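Long-range contact in salt-tolerant glutaminase (Micrococcus luteus, PDB 3AGD), which probably hydrolyses L-glutamine to L-glutamate and ammonium, as a salt-tolerant member of the glutaminase family: residues 71-84 with 225-237. Residues are numbered along the deposited sequence; the frame is centred on the assembly and turned at random.
Sequences YAAALVDRGFAAVD and LPSIVARRVVSVM
Phe80 turns the CD2–CE2 edge of its ring onto one face of the Arg232 guanidinium, Phe80 CE2 3.6 Å from Arg232 CZ. A flat cation can take a ring edge on its face and still donate from its rim. Bends at chi2 (64°) and chi3 (78°) fold the arginine back, and Asp84 meets its end. Asp84 OD1 takes Arg232 NH1 at 2.8 Å through its syn lone pair. Asp84 OD2 takes Arg232 NH2 at 3.0 Å in a straighter bond (165°). Arg232 NH1 donates to Tyr71 OH at 3.1 Å, tilted out of the guanidinium plane. Leu75 bridges the aromatic rings, CD1 centred over a Tyr71 face and CD2 over a Phe80 face.

Helix 71-78 runs roughly antiparallel to helix 227-237, their axes 9.7 Å apart. Small Ala72 permits this approach: Val229 fits as a knob among Ala72, Leu75, Val76 and Phe80, Val229 CG1 3.9 Å from Ala72 CB. Gly79, with positive phi, leaves the helical path and N-caps helix 80-84; a CB would press on the preceding carbonyl oxygen, so glycine fits. The packing joins helices 67-78 and 80-84 to helix 227-240. Three hydrogen bonds hold the buried guanidinium, and Asp84 probably balances its charge, favouring a fixed orientation.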
ATOM      1  N   TYR A  71      -9.801 -18.593  -0.102  1.00 16.40           N
ATOM      2  CA  TYR A  71      -9.410 -18.074   1.206  1.00 13.88           C
ATOM      3  C   TYR A  71     -10.423 -17.005   1.621  1.00 12.14           C
ATOM      4  O   TYR A  71     -10.865 -16.970   2.763  1.00 12.88           O
ATOM      5  CB  TYR A  71      -7.990 -17.490   1.127  1.00 14.37           C
ATOM      6  CG  TYR A  71      -7.408 -16.979   2.434  1.00 15.16           C
ATOM      7  CD1 TYR A  71      -7.667 -17.627   3.646  1.00 12.20           C
ATOM      8  CD2 TYR A  71      -6.530 -15.890   2.444  1.00 14.28           C
ATOM      9  CE1 TYR A  71      -7.062 -17.208   4.838  1.00 11.99           C
ATOM     10  CE2 TYR A  71      -5.917 -15.465   3.626  1.00 15.64           C
ATOM     11  CZ  TYR A  71      -6.185 -16.128   4.821  1.00 18.07           C
ATOM     12  OH  TYR A  71      -5.567 -15.723   5.989  1.00 15.07           O
ATOM     13  N   ALA A  72     -10.802 -16.143   0.683  1.00 13.99           N
ATOM     14  CA  ALA A  72     -11.784 -15.103   0.977  1.00 14.06           C
ATOM     15  C   ALA A  72     -13.126 -15.745   1.362  1.00 16.08           C
ATOM     16  O   ALA A  72     -13.746 -15.365   2.354  1.00 18.69           O
ATOM     17  CB  ALA A  72     -11.960 -14.197  -0.231  1.00 11.01           C
ATOM     18  N   ALA A  73     -13.562 -16.728   0.581  1.00 16.58           N
ATOM     19  CA  ALA A  73     -14.823 -17.422   0.843  1.00 17.80           C
ATOM     20  C   ALA A  73     -14.836 -18.050   2.242  1.00 18.38           C
ATOM     21  O   ALA A  73     -15.846 -18.004   2.946  1.00 15.47           O
ATOM     22  CB  ALA A  73     -15.050 -18.501  -0.215  1.00 14.79           C
ATOM     23  N   ALA A  74     -13.711 -18.641   2.630  1.00 16.61           N
ATOM     24  CA  ALA A  74     -13.590 -19.268   3.939  1.00 16.78           C
ATOM     25  C   ALA A  74     -13.750 -18.237   5.046  1.00 19.49           C
ATOM     26  O   ALA A  74     -14.420 -18.489   6.050  1.00 18.56           O
ATOM     27  CB  ALA A  74     -12.242 -19.961   4.065  1.00 14.69           C
ATOM     28  N   LEU A  75     -13.126 -17.076   4.867  1.00 20.10           N
ATOM     29  CA  LEU A  75     -13.209 -16.006   5.862  1.00 20.33           C
ATOM     30  C   LEU A  75     -14.654 -15.526   5.960  1.00 19.31           C
ATOM     31  O   LEU A  75     -15.190 -15.327   7.055  1.00 18.94           O
ATOM     32  CB  LEU A  75     -12.272 -14.855   5.471  1.00 19.69           C
ATOM     33  CG  LEU A  75     -10.777 -15.200   5.559  1.00 18.19           C
ATOM     34  CD1 LEU A  75      -9.939 -14.240   4.726  1.00 17.11           C
ATOM     35  CD2 LEU A  75     -10.347 -15.176   7.024  1.00 13.16           C
ATOM     36  N   VAL A  76     -15.286 -15.343   4.807  1.00 18.28           N
ATOM     37  CA  VAL A  76     -16.677 -14.911   4.768  1.00 19.54           C
ATOM     38  C   VAL A  76     -17.575 -15.950   5.434  1.00 20.86           C
ATOM     39  O   VAL A  76     -18.430 -15.622   6.248  1.00 23.16           O
ATOM     40  CB  VAL A  76     -17.170 -14.730   3.315  1.00 18.78           C
ATOM     41  CG1 VAL A  76     -18.693 -14.594   3.293  1.00 21.04           C
ATOM     42  CG2 VAL A  76     -16.529 -13.500   2.704  1.00 16.98           C
ATOM     43  N   ASP A  77     -17.360 -17.214   5.096  1.00 19.88           N
ATOM     44  CA  ASP A  77     -18.184 -18.285   5.632  1.00 19.36           C
ATOM     45  C   ASP A  77     -18.009 -18.660   7.087  1.00 19.23           C
ATOM     46  O   ASP A  77     -18.993 -18.908   7.777  1.00 20.83           O
ATOM     47  CB  ASP A  77     -18.011 -19.550   4.793  1.00 18.30           C
ATOM     48  CG  ASP A  77     -18.498 -19.371   3.374  1.00 21.28           C
ATOM     49  OD1 ASP A  77     -19.490 -18.639   3.182  1.00 21.76           O
ATOM     50  OD2 ASP A  77     -17.900 -19.971   2.455  1.00 17.81           O
ATOM     51  N   ARG A  78     -16.771 -18.706   7.562  1.00 20.35           N
ATOM     52  CA  ARG A  78     -16.518 -19.130   8.934  1.00 22.01           C
ATOM     53  C   ARG A  78     -16.037 -18.058   9.905  1.00 21.29           C
ATOM     54  O   ARG A  78     -16.008 -18.289  11.111  1.00 20.91           O
ATOM     55  CB  ARG A  78     -15.514 -20.288   8.913  1.00 23.64           C
ATOM     56  CG  ARG A  78     -15.936 -21.443   8.012  1.00 18.04           C
ATOM     57  CD  ARG A  78     -17.065 -22.257   8.633  1.00 20.07           C
ATOM     58  NE  ARG A  78     -16.565 -23.307   9.511  1.00 24.35           N
ATOM     59  CZ  ARG A  78     -15.906 -24.381   9.085  1.00 31.53           C
ATOM     60  NH1 ARG A  78     -15.669 -24.557   7.796  1.00 32.85           N
ATOM     61  NH2 ARG A  78     -15.478 -25.282   9.954  1.00 41.09           N
ATOM     62  N   GLY A  79     -15.673 -16.889   9.389  1.00 21.56           N
ATOM     63  CA  GLY A  79     -15.177 -15.834  10.258  1.00 22.80           C
ATOM     64  C   GLY A  79     -13.674 -15.976  10.452  1.00 23.91           C
ATOM     65  O   GLY A  79     -13.112 -17.054  10.244  1.00 22.47           O
ATOM     66  N   PHE A  80     -13.018 -14.895  10.860  1.00 24.83           N
ATOM     67  CA  PHE A  80     -11.568 -14.907  11.057  1.00 21.07           C
ATOM     68  C   PHE A  80     -11.021 -15.872  12.106  1.00 21.61           C
ATOM     69  O   PHE A  80     -10.041 -16.581  11.855  1.00 20.62           O
ATOM     70  CB  PHE A  80     -11.073 -13.495  11.381  1.00 18.63           C
ATOM     71  CG  PHE A  80     -10.956 -12.609  10.181  1.00 20.07           C
ATOM     72  CD1 PHE A  80     -12.090 -12.166   9.513  1.00 19.25           C
ATOM     73  CD2 PHE A  80      -9.703 -12.240   9.700  1.00 19.88           C
ATOM     74  CE1 PHE A  80     -11.980 -11.367   8.372  1.00 22.62           C
ATOM     75  CE2 PHE A  80      -9.580 -11.442   8.560  1.00 23.29           C
ATOM     76  CZ  PHE A  80     -10.721 -11.004   7.895  1.00 20.17           C
ATOM     77  N   ALA A  81     -11.636 -15.900  13.281  1.00 22.54           N
ATOM     78  CA  ALA A  81     -11.158 -16.772  14.349  1.00 22.86           C
ATOM     79  C   ALA A  81     -11.073 -18.231  13.920  1.00 22.80           C
ATOM     80  O   ALA A  81     -10.063 -18.902  14.154  1.00 23.06           O
ATOM     81  CB  ALA A  81     -12.056 -16.634  15.578  1.00 24.92           C
ATOM     82  N   ALA A  82     -12.137 -18.715  13.287  1.00 21.98           N
ATOM     83  CA  ALA A  82     -12.205 -20.096  12.830  1.00 21.90           C
ATOM     84  C   ALA A  82     -11.149 -20.415  11.777  1.00 22.04           C
ATOM     85  O   ALA A  82     -10.527 -21.476  11.811  1.00 22.46           O
ATOM     86  CB  ALA A  82     -13.600 -20.390  12.275  1.00 22.79           C
ATOM     87  N   VAL A  83     -10.956 -19.504  10.831  1.00 20.60           N
ATOM     88  CA  VAL A  83      -9.970 -19.722   9.780  1.00 20.00           C
ATOM     89  C   VAL A  83      -8.549 -19.594  10.321  1.00 17.15           C
ATOM     90  O   VAL A  83      -7.683 -20.413  10.005  1.00 16.95           O
ATOM     91  CB  VAL A  83     -10.159 -18.721   8.615  1.00 18.49           C
ATOM     92  CG1 VAL A  83      -9.107 -18.959   7.536  1.00 17.93           C
ATOM     93  CG2 VAL A  83     -11.551 -18.873   8.026  1.00 17.50           C
ATOM     94  N   ASP A  84      -8.313 -18.581  11.150  1.00 15.30           N
ATOM     95  CA  ASP A  84      -6.977 -18.368  11.695  1.00 18.97           C
ATOM     96  C   ASP A  84      -6.499 -19.493  12.601  1.00 21.86           C
ATOM     97  O   ASP A  84      -5.300 -19.648  12.814  1.00 21.42           O
ATOM     98  CB  ASP A  84      -6.901 -17.025  12.423  1.00 18.59           C
ATOM     99  CG  ASP A  84      -6.975 -15.849  11.468  1.00 24.72           C
ATOM    100  OD1 ASP A  84      -6.967 -16.081  10.239  1.00 26.67           O
ATOM    101  OD2 ASP A  84      -7.037 -14.693  11.939  1.00 27.80           O
ATOM    102  N   LEU A 225     -17.256  -8.539  -1.255  1.00 18.87           N
ATOM    103  CA  LEU A 225     -16.575  -8.997  -0.047  1.00 17.58           C
ATOM    104  C   LEU A 225     -16.365  -7.879   0.963  1.00 18.46           C
ATOM    105  O   LEU A 225     -16.214  -6.714   0.595  1.00 18.79           O
ATOM    106  CB  LEU A 225     -15.193  -9.564  -0.394  1.00 14.59           C
ATOM    107  CG  LEU A 225     -15.018 -10.779  -1.310  1.00 18.07           C
ATOM    108  CD1 LEU A 225     -13.550 -10.893  -1.716  1.00 10.38           C
ATOM    109  CD2 LEU A 225     -15.480 -12.047  -0.594  1.00 18.83           C
ATOM    110  N   PRO A 226     -16.364  -8.221   2.259  1.00 19.04           N
ATOM    111  CA  PRO A 226     -16.145  -7.186   3.274  1.00 17.73           C
ATOM    112  C   PRO A 226     -14.739  -6.660   2.991  1.00 19.57           C
ATOM    113  O   PRO A 226     -13.853  -7.439   2.635  1.00 23.03           O
ATOM    114  CB  PRO A 226     -16.209  -7.969   4.583  1.00 16.56           C
ATOM    115  CG  PRO A 226     -17.181  -9.093   4.253  1.00 17.64           C
ATOM    116  CD  PRO A 226     -16.716  -9.513   2.879  1.00 17.79           C
ATOM    117  N   SER A 227     -14.527  -5.356   3.126  1.00 19.29           N
ATOM    118  CA  SER A 227     -13.208  -4.795   2.860  1.00 19.96           C
ATOM    119  C   SER A 227     -12.144  -5.460   3.728  1.00 19.36           C
ATOM    120  O   SER A 227     -11.035  -5.727   3.265  1.00 19.21           O
ATOM    121  CB  SER A 227     -13.204  -3.288   3.116  1.00 23.22           C
ATOM    122  OG  SER A 227     -13.446  -3.024   4.484  1.00 28.79           O
ATOM    123  N   ILE A 228     -12.486  -5.734   4.984  1.00 20.57           N
ATOM    124  CA  ILE A 228     -11.533  -6.360   5.896  1.00 23.34           C
ATOM    125  C   ILE A 228     -11.075  -7.736   5.392  1.00 22.63           C
ATOM    126  O   ILE A 228      -9.946  -8.154   5.654  1.00 21.98           O
ATOM    127  CB  ILE A 228     -12.126  -6.484   7.322  1.00 24.23           C
ATOM    128  CG1 ILE A 228     -11.029  -6.891   8.303  1.00 28.01           C
ATOM    129  CG2 ILE A 228     -13.267  -7.496   7.336  1.00 22.12           C
ATOM    130  CD1 ILE A 228     -11.505  -7.003   9.740  1.00 30.59           C
ATOM    131  N   VAL A 229     -11.945  -8.438   4.668  1.00 20.93           N
ATOM    132  CA  VAL A 229     -11.586  -9.747   4.122  1.00 17.53           C
ATOM    133  C   VAL A 229     -10.668  -9.541   2.923  1.00 17.22           C
ATOM    134  O   VAL A 229      -9.666 -10.242   2.761  1.00 17.77           O
ATOM    135  CB  VAL A 229     -12.834 -10.543   3.661  1.00 15.86           C
ATOM    136  CG1 VAL A 229     -12.413 -11.680   2.733  1.00 14.50           C
ATOM    137  CG2 VAL A 229     -13.572 -11.110   4.882  1.00 12.23           C
ATOM    138  N   ALA A 230     -11.014  -8.573   2.081  1.00 17.33           N
ATOM    139  CA  ALA A 230     -10.215  -8.281   0.900  1.00 17.27           C
ATOM    140  C   ALA A 230      -8.794  -7.894   1.316  1.00 19.70           C
ATOM    141  O   ALA A 230      -7.817  -8.353   0.724  1.00 20.46           O
ATOM    142  CB  ALA A 230     -10.857  -7.156   0.102  1.00 17.92           C
ATOM    143  N   ARG A 231      -8.691  -7.061   2.347  1.00 19.95           N
ATOM    144  CA  ARG A 231      -7.398  -6.600   2.845  1.00 21.81           C
ATOM    145  C   ARG A 231      -6.520  -7.748   3.336  1.00 18.43           C
ATOM    146  O   ARG A 231      -5.308  -7.750   3.119  1.00 15.23           O
ATOM    147  CB  ARG A 231      -7.595  -5.598   3.986  1.00 22.75           C
ATOM    148  CG  ARG A 231      -7.731  -4.144   3.556  1.00 31.36           C
ATOM    149  CD  ARG A 231      -7.912  -3.258   4.783  1.00 36.02           C
ATOM    150  NE  ARG A 231      -7.325  -3.891   5.961  1.00 46.44           N
ATOM    151  CZ  ARG A 231      -7.977  -4.116   7.098  1.00 50.30           C
ATOM    152  NH1 ARG A 231      -9.246  -3.748   7.226  1.00 55.27           N
ATOM    153  NH2 ARG A 231      -7.370  -4.741   8.098  1.00 43.66           N
ATOM    154  N   ARG A 232      -7.138  -8.710   4.010  1.00 15.94           N
ATOM    155  CA  ARG A 232      -6.413  -9.861   4.529  1.00 15.52           C
ATOM    156  C   ARG A 232      -5.882 -10.699   3.373  1.00 16.01           C
ATOM    157  O   ARG A 232      -4.755 -11.192   3.411  1.00 17.02           O
ATOM    158  CB  ARG A 232      -7.337 -10.712   5.414  1.00 13.49           C
ATOM    159  CG  ARG A 232      -6.838 -12.138   5.685  1.00 15.68           C
ATOM    160  CD  ARG A 232      -5.532 -12.180   6.470  1.00 15.06           C
ATOM    161  NE  ARG A 232      -5.710 -11.944   7.902  1.00 17.25           N
ATOM    162  CZ  ARG A 232      -6.231 -12.823   8.759  1.00 18.47           C
ATOM    163  NH1 ARG A 232      -6.636 -14.016   8.342  1.00 19.16           N
ATOM    164  NH2 ARG A 232      -6.339 -12.510  10.042  1.00 15.36           N
ATOM    165  N   VAL A 233      -6.700 -10.850   2.341  1.00 15.65           N
ATOM    166  CA  VAL A 233      -6.314 -11.650   1.189  1.00 17.82           C
ATOM    167  C   VAL A 233      -5.142 -11.029   0.444  1.00 17.21           C
ATOM    168  O   VAL A 233      -4.155 -11.703   0.137  1.00 15.48           O
ATOM    169  CB  VAL A 233      -7.503 -11.830   0.224  1.00 17.69           C
ATOM    170  CG1 VAL A 233      -7.047 -12.526  -1.047  1.00 15.68           C
ATOM    171  CG2 VAL A 233      -8.599 -12.650   0.910  1.00 16.37           C
ATOM    172  N   VAL A 234      -5.236  -9.737   0.162  1.00 15.99           N
ATOM    173  CA  VAL A 234      -4.154  -9.090  -0.554  1.00 15.58           C
ATOM    174  C   VAL A 234      -2.886  -9.050   0.301  1.00 14.88           C
ATOM    175  O   VAL A 234      -1.784  -9.108  -0.237  1.00 16.22           O
ATOM    176  CB  VAL A 234      -4.563  -7.684  -1.012  1.00 14.69           C
ATOM    177  CG1 VAL A 234      -3.448  -7.061  -1.838  1.00 13.23           C
ATOM    178  CG2 VAL A 234      -5.851  -7.775  -1.841  1.00 12.88           C
ATOM    179  N   SER A 235      -3.035  -8.969   1.623  1.00 12.53           N
ATOM    180  CA  SER A 235      -1.864  -8.963   2.505  1.00 16.88           C
ATOM    181  C   SER A 235      -1.134 -10.298   2.379  1.00 16.90           C
ATOM    182  O   SER A 235       0.083 -10.341   2.216  1.00 17.64           O
ATOM    183  CB  SER A 235      -2.267  -8.751   3.976  1.00 17.91           C
ATOM    184  OG  SER A 235      -2.671  -7.414   4.228  1.00 15.67           O
ATOM    185  N   VAL A 236      -1.892 -11.388   2.441  1.00 15.32           N
ATOM    186  CA  VAL A 236      -1.320 -12.730   2.337  1.00 15.59           C
ATOM    187  C   VAL A 236      -0.676 -12.976   0.967  1.00 16.70           C
ATOM    188  O   VAL A 236       0.339 -13.672   0.867  1.00 17.03           O
ATOM    189  CB  VAL A 236      -2.403 -13.789   2.628  1.00 17.12           C
ATOM    190  CG1 VAL A 236      -1.874 -15.191   2.358  1.00 19.62           C
ATOM    191  CG2 VAL A 236      -2.842 -13.663   4.079  1.00 12.26           C
ATOM    192  N   MET A 237      -1.263 -12.403  -0.081  1.00 15.34           N
ATOM    193  CA  MET A 237      -0.719 -12.530  -1.432  1.00 16.05           C
ATOM    194  C   MET A 237       0.632 -11.813  -1.465  1.00 14.36           C
ATOM    195  O   MET A 237       1.611 -12.308  -2.022  1.00 13.67           O
ATOM    196  CB  MET A 237      -1.659 -11.876  -2.457  1.00 14.49           C
ATOM    197  CG  MET A 237      -2.869 -12.703  -2.861  1.00 13.01           C
ATOM    198  SD  MET A 237      -4.009 -11.747  -3.913  1.00 19.76           S
ATOM    199  CE  MET A 237      -3.057 -11.619  -5.428  1.00 17.75           C
TER